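Local coordinates for protein scribble homolog (Homo sapiens, PDB 6EEY), which probably acts as a cell-polarity scaffold whose PDZ domains, the fourth of them here, bind C-terminal peptide ligands such as that of the alpha1D-adrenergic receptor, at residues 5-10 with 55-60. The protein carries 1 engineered substitution. Residues are numbered along the deposited sequence; the frame is centred on the assembly and turned at random.
Sequences RELCIQ and GRLRVG
Arg56 reaches from the loop that follows helix 50-54 across Leu7 to the outer edge of strand 5-10. Its chain bends at chi3 (-70°), which carries the guanidinium over the leucine: CD1 of Leu7 lies against one face, offset toward the rim, while CD2 of Leu7 comes within 3.6 Å of Arg56 NH1. A long, flat-ended arginine suits this place, because its stem can cover a methyl and its N-H groups can still reach a backbone oxygen and a water. Arg56 NH2 donates to Cys8 O at 3.0 Å; the oxygen lies in the guanidinium plane, but the bond is bent (132°) and the donor stands above the carbonyl plane. A water accepts hydrogen bonds from Arg56 NH1 and Cys8 N, and Asp54 forms a salt bridge with NH2. Deeper in, where apolar residues suit burial, Ile9 and Leu57 meet CD1 to CD1 at 3.5 Å; the fork of Leu7 also sends CD1 to Leu57 CD2 at 3.8 Å. With an alanine here in place of Leu7, a gap is likely to open against Leu57, and one guanidinium face to lose its apolar support. The contact thus joins an edge strand of the PDZ sheet to the loop through an apolar layer roofed by a charged group, whose charge is probably balanced by Asp54.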
loop_
_atom_site.group_PDB
_atom_site.type_symbol
_atom_site.label_atom_id
_atom_site.label_comp_id
_atom_site.label_asym_id
_atom_site.label_seq_id
_atom_site.Cartn_x
_atom_site.Cartn_y
_atom_site.Cartn_z
ATOM N N ARG A 5 -0.571 4.340 -11.788
ATOM C CA ARG A 5 -1.742 5.185 -11.609
ATOM C C ARG A 5 -1.859 5.619 -10.157
ATOM O O ARG A 5 -1.469 4.901 -9.227
ATOM C CB ARG A 5 -3.016 4.503 -12.106
ATOM C CG ARG A 5 -3.247 3.161 -11.505
ATOM C CD ARG A 5 -3.942 2.238 -12.490
ATOM N NE ARG A 5 -4.197 0.955 -11.846
ATOM C CZ ARG A 5 -3.471 -0.146 -11.998
ATOM N NH1 ARG A 5 -2.420 -0.177 -12.808
ATOM N NH2 ARG A 5 -3.829 -1.238 -11.343
ATOM N N GLU A 6 -2.405 6.806 -9.981
ATOM C CA GLU A 6 -2.601 7.403 -8.673
ATOM C C GLU A 6 -4.092 7.426 -8.417
ATOM O O GLU A 6 -4.856 7.891 -9.272
ATOM C CB GLU A 6 -2.049 8.825 -8.670
ATOM C CG GLU A 6 -2.079 9.490 -7.298
ATOM C CD GLU A 6 -1.400 10.860 -7.261
ATOM O OE1 GLU A 6 -1.473 11.604 -8.247
ATOM O OE2 GLU A 6 -0.793 11.196 -6.226
ATOM N N LEU A 7 -4.511 6.855 -7.296
ATOM C CA LEU A 7 -5.914 6.780 -6.936
ATOM C C LEU A 7 -6.135 7.539 -5.645
ATOM O O LEU A 7 -5.360 7.391 -4.693
ATOM C CB LEU A 7 -6.353 5.353 -6.683
ATOM C CG LEU A 7 -6.199 4.364 -7.834
ATOM C CD1 LEU A 7 -7.010 3.097 -7.573
ATOM C CD2 LEU A 7 -6.532 4.953 -9.190
ATOM N N CYS A 8 -7.182 8.341 -5.620
ATOM C CA CYS A 8 -7.610 9.046 -4.425
ATOM C C CYS A 8 -8.866 8.370 -3.923
ATOM O O CYS A 8 -9.856 8.296 -4.645
ATOM C CB CYS A 8 -7.873 10.514 -4.724
ATOM S SG CYS A 8 -8.386 11.478 -3.301
ATOM N N ILE A 9 -8.804 7.827 -2.717
ATOM C CA ILE A 9 -9.846 6.970 -2.177
ATOM C C ILE A 9 -10.476 7.651 -0.981
ATOM O O ILE A 9 -9.779 8.071 -0.058
ATOM C CB ILE A 9 -9.287 5.580 -1.834
ATOM C CG1 ILE A 9 -8.806 4.929 -3.139
ATOM C CG2 ILE A 9 -10.318 4.735 -1.143
ATOM C CD1 ILE A 9 -7.954 3.709 -2.926
ATOM N N GLN A 10 -11.793 7.774 -0.997
ATOM C CA GLN A 10 -12.482 8.374 0.130
ATOM C C GLN A 10 -12.463 7.436 1.323
ATOM O O GLN A 10 -12.503 6.215 1.175
ATOM C CB GLN A 10 -13.913 8.700 -0.260
ATOM C CG GLN A 10 -13.999 9.745 -1.363
ATOM C CD GLN A 10 -15.389 10.350 -1.518
ATOM O OE1 GLN A 10 -16.225 10.274 -0.614
ATOM N NE2 GLN A 10 -15.638 10.964 -2.666
ATOM N N GLY A 55 -13.806 0.057 -4.569
ATOM C CA GLY A 55 -13.959 -0.962 -5.576
ATOM C C GLY A 55 -12.821 -1.109 -6.556
ATOM O O GLY A 55 -12.805 -2.086 -7.307
ATOM N N ARG A 56 -11.856 -0.204 -6.564
ATOM C CA ARG A 56 -10.812 -0.256 -7.581
ATOM C C ARG A 56 -9.637 -1.142 -7.182
ATOM O O ARG A 56 -9.178 -1.959 -7.984
ATOM C CB ARG A 56 -10.319 1.157 -7.905
ATOM C CG ARG A 56 -11.323 1.948 -8.696
ATOM C CD ARG A 56 -10.849 3.355 -8.943
ATOM N NE ARG A 56 -10.843 4.139 -7.708
ATOM C CZ ARG A 56 -10.405 5.385 -7.615
ATOM N NH1 ARG A 56 -9.914 6.013 -8.673
ATOM N NH2 ARG A 56 -10.483 6.013 -6.461
ATOM N N LEU A 57 -9.121 -0.998 -5.963
ATOM C CA LEU A 57 -7.918 -1.730 -5.601
ATOM C C LEU A 57 -8.199 -3.219 -5.502
ATOM O O LEU A 57 -9.291 -3.651 -5.132
ATOM C CB LEU A 57 -7.371 -1.223 -4.279
ATOM C CG LEU A 57 -6.819 0.197 -4.293
ATOM C CD1 LEU A 57 -6.375 0.579 -2.900
ATOM C CD2 LEU A 57 -5.673 0.355 -5.261
ATOM N N ARG A 58 -7.174 -4.004 -5.823
ATOM C CA ARG A 58 -7.238 -5.452 -5.813
ATOM C C ARG A 58 -5.961 -6.009 -5.209
ATOM O O ARG A 58 -4.891 -5.390 -5.261
ATOM C CB ARG A 58 -7.383 -6.019 -7.236
ATOM C CG ARG A 58 -8.715 -5.759 -7.886
ATOM C CD ARG A 58 -9.757 -6.641 -7.233
ATOM N NE ARG A 58 -11.074 -6.499 -7.839
ATOM C CZ ARG A 58 -11.882 -5.471 -7.621
ATOM N NH1 ARG A 58 -11.518 -4.495 -6.817
ATOM N NH2 ARG A 58 -13.073 -5.427 -8.194
ATOM N N VAL A 59 -6.090 -7.214 -4.670
ATOM C CA VAL A 59 -4.931 -8.015 -4.328
ATOM C C VAL A 59 -4.019 -8.114 -5.520
ATOM O O VAL A 59 -4.469 -8.266 -6.659
ATOM C CB VAL A 59 -5.391 -9.403 -3.849
ATOM C CG1 VAL A 59 -4.215 -10.343 -3.742
ATOM C CG2 VAL A 59 -6.125 -9.285 -2.514
ATOM N N GLY A 60 -2.727 -8.006 -5.256
ATOM C CA GLY A 60 -1.709 -8.174 -6.265
ATOM C C GLY A 60 -1.149 -6.885 -6.805
ATOM O O GLY A 60 -0.091 -6.909 -7.447
HETATM O O HOH W 1 -8.916 8.587 -7.930
#